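Local structure of glutamine amidotransferase type-2 domain-containing protein (Pseudomonas aeruginosa PAO1, 1TE5) at residues I95-H107 with S129-R141. The protein is a predicted class-II glutamine amidotransferase of the Ntn-hydrolase superfamily, and so probably releases ammonia from glutamine for transfer to an acceptor that is not known. Residues are numbered along the deposited sequence; the frame is centred on the assembly and turned at random.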
loop_
_atom_site.group_PDB
_atom_site.type_symbol
_atom_site.label_atom_id
_atom_site.label_comp_id
_atom_site.label_asym_id
_atom_site.label_seq_id
_atom_site.Cartn_x
_atom_site.Cartn_y
_atom_site.Cartn_z
ATOM N N ILE A 95 -5.016 5.576 -0.697
ATOM C CA ILE A 95 -4.973 5.033 -2.054
ATOM C C ILE A 95 -6.266 4.312 -2.425
ATOM O O ILE A 95 -6.903 3.678 -1.583
ATOM C CB ILE A 95 -3.800 4.036 -2.223
ATOM C CG1 ILE A 95 -2.489 4.669 -1.756
ATOM C CG2 ILE A 95 -3.684 3.578 -3.680
ATOM C CD1 ILE A 95 -1.311 3.757 -1.903
ATOM N N ARG A 96 -6.637 4.406 -3.700
ATOM C CA ARG A 96 -7.831 3.752 -4.225
ATOM C C ARG A 96 -7.753 3.747 -5.743
ATOM O O ARG A 96 -7.378 4.755 -6.346
ATOM C CB ARG A 96 -9.097 4.464 -3.744
ATOM C CG ARG A 96 -10.153 3.501 -3.231
ATOM C CD ARG A 96 -10.918 4.040 -2.027
ATOM N NE ARG A 96 -9.981 4.180 -0.922
ATOM C CZ ARG A 96 -10.314 4.122 0.362
ATOM N NH1 ARG A 96 -9.382 4.274 1.284
ATOM N NH2 ARG A 96 -11.572 3.906 0.734
ATOM N N GLU A 97 -8.035 2.604 -6.365
ATOM C CA GLU A 97 -7.975 2.539 -7.823
ATOM C C GLU A 97 -9.270 2.960 -8.491
ATOM O O GLU A 97 -10.363 2.641 -8.022
ATOM C CB GLU A 97 -7.535 1.154 -8.324
ATOM C CG GLU A 97 -8.621 0.091 -8.396
ATOM C CD GLU A 97 -9.300 -0.037 -9.765
ATOM O OE1 GLU A 97 -8.905 0.624 -10.751
ATOM O OE2 GLU A 97 -10.250 -0.827 -9.838
ATOM N N LEU A 98 -9.111 3.714 -9.569
ATOM C CA LEU A 98 -10.201 4.210 -10.388
ATOM C C LEU A 98 -9.640 4.179 -11.813
ATOM O O LEU A 98 -8.537 4.663 -12.075
ATOM C CB LEU A 98 -10.594 5.639 -9.983
ATOM C CG LEU A 98 -11.952 6.161 -10.475
ATOM C CD1 LEU A 98 -12.367 7.372 -9.679
ATOM C CD2 LEU A 98 -11.912 6.487 -11.950
ATOM N N GLY A 99 -10.372 3.540 -12.716
ATOM C CA GLY A 99 -9.929 3.462 -14.094
ATOM C C GLY A 99 -8.642 2.696 -14.343
ATOM O O GLY A 99 -7.987 2.911 -15.354
ATOM N N GLY A 100 -8.303 1.764 -13.462
ATOM C CA GLY A 100 -7.085 0.997 -13.665
ATOM C C GLY A 100 -5.819 1.753 -13.310
ATOM O O GLY A 100 -4.728 1.413 -13.776
ATOM N N ARG A 101 -5.975 2.797 -12.499
ATOM C CA ARG A 101 -4.861 3.619 -12.030
ATOM C C ARG A 101 -4.994 3.746 -10.507
ATOM O O ARG A 101 -6.104 3.805 -9.986
ATOM C CB ARG A 101 -4.919 5.030 -12.639
ATOM C CG ARG A 101 -5.118 5.117 -14.142
ATOM C CD ARG A 101 -4.043 4.389 -14.938
ATOM N NE ARG A 101 -2.697 4.878 -14.660
ATOM C CZ ARG A 101 -1.872 5.369 -15.580
ATOM N NH1 ARG A 101 -0.664 5.782 -15.219
ATOM N NH2 ARG A 101 -2.256 5.458 -16.854
ATOM N N TYR A 102 -3.880 3.724 -9.779
ATOM C CA TYR A 102 -3.966 3.887 -8.327
ATOM C C TYR A 102 -3.989 5.377 -8.030
ATOM O O TYR A 102 -3.134 6.115 -8.495
ATOM C CB TYR A 102 -2.781 3.220 -7.611
ATOM C CG TYR A 102 -2.833 1.703 -7.573
ATOM C CD1 TYR A 102 -1.823 0.937 -8.163
ATOM C CD2 TYR A 102 -3.894 1.022 -6.955
ATOM C CE1 TYR A 102 -1.869 -0.450 -8.148
ATOM C CE2 TYR A 102 -3.946 -0.374 -6.944
ATOM C CZ TYR A 102 -2.932 -1.094 -7.539
ATOM O OH TYR A 102 -2.986 -2.469 -7.559
ATOM N N TRP A 103 -5.012 5.833 -7.329
ATOM C CA TRP A 103 -5.093 7.245 -6.994
ATOM C C TRP A 103 -4.544 7.459 -5.600
ATOM O O TRP A 103 -4.829 6.670 -4.697
ATOM C CB TRP A 103 -6.538 7.746 -7.065
ATOM C CG TRP A 103 -6.983 8.091 -8.443
ATOM C CD1 TRP A 103 -6.891 7.304 -9.559
ATOM C CD2 TRP A 103 -7.616 9.306 -8.864
ATOM N NE1 TRP A 103 -7.430 7.954 -10.645
ATOM C CE2 TRP A 103 -7.880 9.185 -10.246
ATOM C CE3 TRP A 103 -7.990 10.484 -8.205
ATOM C CZ2 TRP A 103 -8.505 10.193 -10.979
ATOM C CZ3 TRP A 103 -8.615 11.488 -8.937
ATOM C CH2 TRP A 103 -8.862 11.333 -10.310
ATOM N N THR A 104 -3.810 8.550 -5.409
ATOM C CA THR A 104 -3.217 8.874 -4.111
ATOM C C THR A 104 -3.746 10.241 -3.661
ATOM O O THR A 104 -3.837 11.170 -4.462
ATOM C CB THR A 104 -1.664 8.859 -4.194
ATOM O OG1 THR A 104 -1.200 7.520 -4.430
ATOM C CG2 THR A 104 -1.055 9.345 -2.895
ATOM N N PHE A 105 -4.116 10.356 -2.390
ATOM C CA PHE A 105 -4.676 11.591 -1.854
ATOM C C PHE A 105 -4.093 11.996 -0.493
ATOM O O PHE A 105 -3.946 11.176 0.413
ATOM C CB PHE A 105 -6.189 11.398 -1.743
ATOM C CG PHE A 105 -6.943 12.575 -1.178
ATOM C CD1 PHE A 105 -7.470 13.548 -2.011
ATOM C CD2 PHE A 105 -7.212 12.655 0.187
ATOM C CE1 PHE A 105 -8.261 14.579 -1.497
ATOM C CE2 PHE A 105 -8.000 13.686 0.708
ATOM C CZ PHE A 105 -8.524 14.645 -0.138
ATOM N N ALA A 106 -3.757 13.272 -0.358
ATOM C CA ALA A 106 -3.235 13.796 0.891
ATOM C C ALA A 106 -3.930 15.130 1.139
ATOM O O ALA A 106 -3.983 15.983 0.252
ATOM C CB ALA A 106 -1.733 13.975 0.808
ATOM N N HIS A 107 -4.483 15.290 2.338
ATOM C CA HIS A 107 -5.200 16.506 2.702
ATOM C C HIS A 107 -4.723 17.122 4.022
ATOM O O HIS A 107 -4.523 16.428 5.022
ATOM C CB HIS A 107 -6.681 16.153 2.786
ATOM C CG HIS A 107 -7.486 17.167 3.548
ATOM N ND1 HIS A 107 -8.429 16.823 4.493
ATOM C CD2 HIS A 107 -7.478 18.521 3.504
ATOM C CE1 HIS A 107 -8.973 17.919 4.990
ATOM N NE2 HIS A 107 -8.411 18.964 4.409
ATOM N N SER A 129 -10.707 13.589 5.922
ATOM C CA SER A 129 -9.855 13.576 4.741
ATOM C C SER A 129 -10.214 12.422 3.808
ATOM O O SER A 129 -10.327 12.611 2.595
ATOM C CB SER A 129 -8.382 13.455 5.148
ATOM O OG SER A 129 -7.951 14.579 5.900
ATOM N N GLU A 130 -10.360 11.225 4.374
ATOM C CA GLU A 130 -10.688 10.037 3.594
ATOM C C GLU A 130 -12.120 10.081 3.067
ATOM O O GLU A 130 -12.413 9.540 2.000
ATOM C CB GLU A 130 -10.467 8.778 4.425
ATOM C CG GLU A 130 -10.661 7.494 3.652
ATOM C CD GLU A 130 -10.319 6.267 4.460
ATOM O OE1 GLU A 130 -10.082 6.394 5.686
ATOM O OE2 GLU A 130 -10.280 5.173 3.855
ATOM N N ALA A 131 -13.016 10.675 3.852
ATOM C CA ALA A 131 -14.412 10.814 3.453
ATOM C C ALA A 131 -14.457 11.741 2.233
ATOM O O ALA A 131 -15.266 11.549 1.323
ATOM C CB ALA A 131 -15.227 11.392 4.594
ATOM N N ALA A 132 -13.576 12.740 2.235
ATOM C CA ALA A 132 -13.470 13.700 1.146
ATOM C C ALA A 132 -12.874 13.028 -0.078
ATOM O O ALA A 132 -13.290 13.311 -1.204
ATOM C CB ALA A 132 -12.607 14.885 1.557
ATOM N N PHE A 133 -11.875 12.173 0.142
ATOM C CA PHE A 133 -11.211 11.453 -0.946
ATOM C C PHE A 133 -12.190 10.559 -1.711
ATOM O O PHE A 133 -12.230 10.564 -2.947
ATOM C CB PHE A 133 -10.072 10.588 -0.390
ATOM C CG PHE A 133 -9.281 9.857 -1.446
ATOM C CD1 PHE A 133 -8.644 8.658 -1.144
ATOM C CD2 PHE A 133 -9.156 10.379 -2.738
ATOM C CE1 PHE A 133 -7.885 7.980 -2.110
ATOM C CE2 PHE A 133 -8.402 9.714 -3.717
ATOM C CZ PHE A 133 -7.762 8.508 -3.399
ATOM N N CYS A 134 -12.909 9.733 -0.967
ATOM C CA CYS A 134 -13.885 8.832 -1.544
ATOM C C CYS A 134 -14.971 9.596 -2.277
ATOM O O CYS A 134 -15.316 9.236 -3.395
ATOM C CB CYS A 134 -14.501 7.964 -0.459
ATOM S SG CYS A 134 -13.313 6.852 0.286
ATOM N N ASP A 135 -15.492 10.651 -1.654
ATOM C CA ASP A 135 -16.544 11.459 -2.259
ATOM C C ASP A 135 -16.104 12.037 -3.597
ATOM O O ASP A 135 -16.863 12.004 -4.578
ATOM C CB ASP A 135 -16.964 12.589 -1.321
ATOM C CG ASP A 135 -18.175 13.350 -1.834
ATOM O OD1 ASP A 135 -19.292 12.791 -1.826
ATOM O OD2 ASP A 135 -18.006 14.510 -2.253
ATOM N N LEU A 136 -14.892 12.585 -3.625
ATOM C CA LEU A 136 -14.332 13.167 -4.843
ATOM C C LEU A 136 -14.213 12.083 -5.903
ATOM O O LEU A 136 -14.379 12.345 -7.094
ATOM C CB LEU A 136 -12.953 13.779 -4.566
ATOM C CG LEU A 136 -12.124 14.329 -5.733
ATOM C CD1 LEU A 136 -11.265 15.478 -5.235
ATOM C CD2 LEU A 136 -11.261 13.238 -6.367
ATOM N N LEU A 137 -13.878 10.877 -5.446
ATOM C CA LEU A 137 -13.725 9.720 -6.314
ATOM C C LEU A 137 -15.072 9.291 -6.864
ATOM O O LEU A 137 -15.154 8.809 -7.991
ATOM C CB LEU A 137 -13.067 8.561 -5.547
ATOM C CG LEU A 137 -11.547 8.615 -5.370
ATOM C CD1 LEU A 137 -11.097 7.479 -4.496
ATOM C CD2 LEU A 137 -10.857 8.543 -6.716
ATOM N N ASN A 138 -16.120 9.461 -6.067
ATOM C CA ASN A 138 -17.476 9.094 -6.465
ATOM C C ASN A 138 -18.019 10.031 -7.529
ATOM O O ASN A 138 -18.798 9.623 -8.390
ATOM C CB ASN A 138 -18.413 9.087 -5.260
ATOM C CG ASN A 138 -18.145 7.932 -4.319
ATOM O OD1 ASN A 138 -18.600 7.931 -3.174
ATOM N ND2 ASN A 138 -17.429 6.927 -4.803
ATOM N N ARG A 139 -17.623 11.297 -7.441
ATOM C CA ARG A 139 -18.044 12.314 -8.392
ATOM C C ARG A 139 -17.350 12.112 -9.727
ATOM O O ARG A 139 -17.907 12.430 -10.778
ATOM C CB ARG A 139 -17.698 13.698 -7.863
ATOM C CG ARG A 139 -18.341 14.034 -6.545
ATOM C CD ARG A 139 -17.792 15.343 -6.045
ATOM N NE ARG A 139 -18.466 15.794 -4.840
ATOM C CZ ARG A 139 -18.846 17.049 -4.633
ATOM N NH1 ARG A 139 -19.457 17.378 -3.501
ATOM N NH2 ARG A 139 -18.612 17.975 -5.559
ATOM N N VAL A 140 -16.095 11.686 -9.673
ATOM C CA VAL A 140 -15.325 11.435 -10.889
ATOM C C VAL A 140 -15.843 10.164 -11.556
ATOM O O VAL A 140 -15.960 10.114 -12.775
ATOM C CB VAL A 140 -13.788 11.301 -10.599
ATOM C CG1 VAL A 140 -13.023 10.895 -11.846
ATOM C CG2 VAL A 140 -13.236 12.613 -10.101
ATOM N N ARG A 141 -16.148 9.144 -10.756
ATOM C CA ARG A 141 -16.648 7.879 -11.281
ATOM C C ARG A 141 -18.054 8.029 -11.876
ATOM O O ARG A 141 -18.375 7.401 -12.887
ATOM C CB ARG A 141 -16.616 6.788 -10.192
ATOM C CG ARG A 141 -17.190 5.431 -10.631
ATOM C CD ARG A 141 -16.206 4.259 -10.491
ATOM N NE ARG A 141 -16.064 3.400 -11.670
ATOM C CZ ARG A 141 -14.899 3.035 -12.217
ATOM N NH1 ARG A 141 -14.883 2.249 -13.287
ATOM N NH2 ARG A 141 -13.748 3.456 -11.707
HETATM O O HOH W 1 -11.925 1.103 -11.732
#
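Phe105 and Phe133 lie nearly parallel, with planes at 9° and offset so that little of one ring lies over the other. Each ring instead covers the other's CB. Phe105 CB sits over the centre of the Phe133 ring, 3.3 Å from its centroid. Phe133 CB lies over one face of the Phe105 ring, nearer its rim. Both are CH-pi contacts. In each residue CG is anti to the backbone N (chi1 179° and -177°), which carries the ring alongside the other's CB, and the side chains run past each other in opposite directions. On the opposite face of Phe133 rests CD1 of Leu137. The other branch of Leu137, CD2, packs 3.5 Å from Leu98 CD1 and 3.8 Å from Trp103 CE3.

Polar pairs flank this apolar row. The kinked chain of Arg96 carries NH1 to a salt bridge with Glu130 OE2 (2.9 Å), while its NE donates to Ile95 O. The guanidinium and carboxylate planes are nearly perpendicular, and OE2 is met on its anti side, somewhat out of the carboxylate plane. Glu130 is also held by the backbone N of Val124 and Gly125. In the first turn of the helix, Ser129 OG and His107 ND1 share a hydrogen bond of 2.7 Å; Ser129 OG is also hydrogen-bonded to His92 NE2. Val169 O binds His107 NE2, so both ring nitrogens are engaged.

Helix 128-143 thus covers one face of the 94-98/101-108 hairpin. The greasy seam holds them together, and the Arg96 charge is probably offset by Glu130, with a long, weak ion pair to Glu97 of the second subunit at the dimer interface.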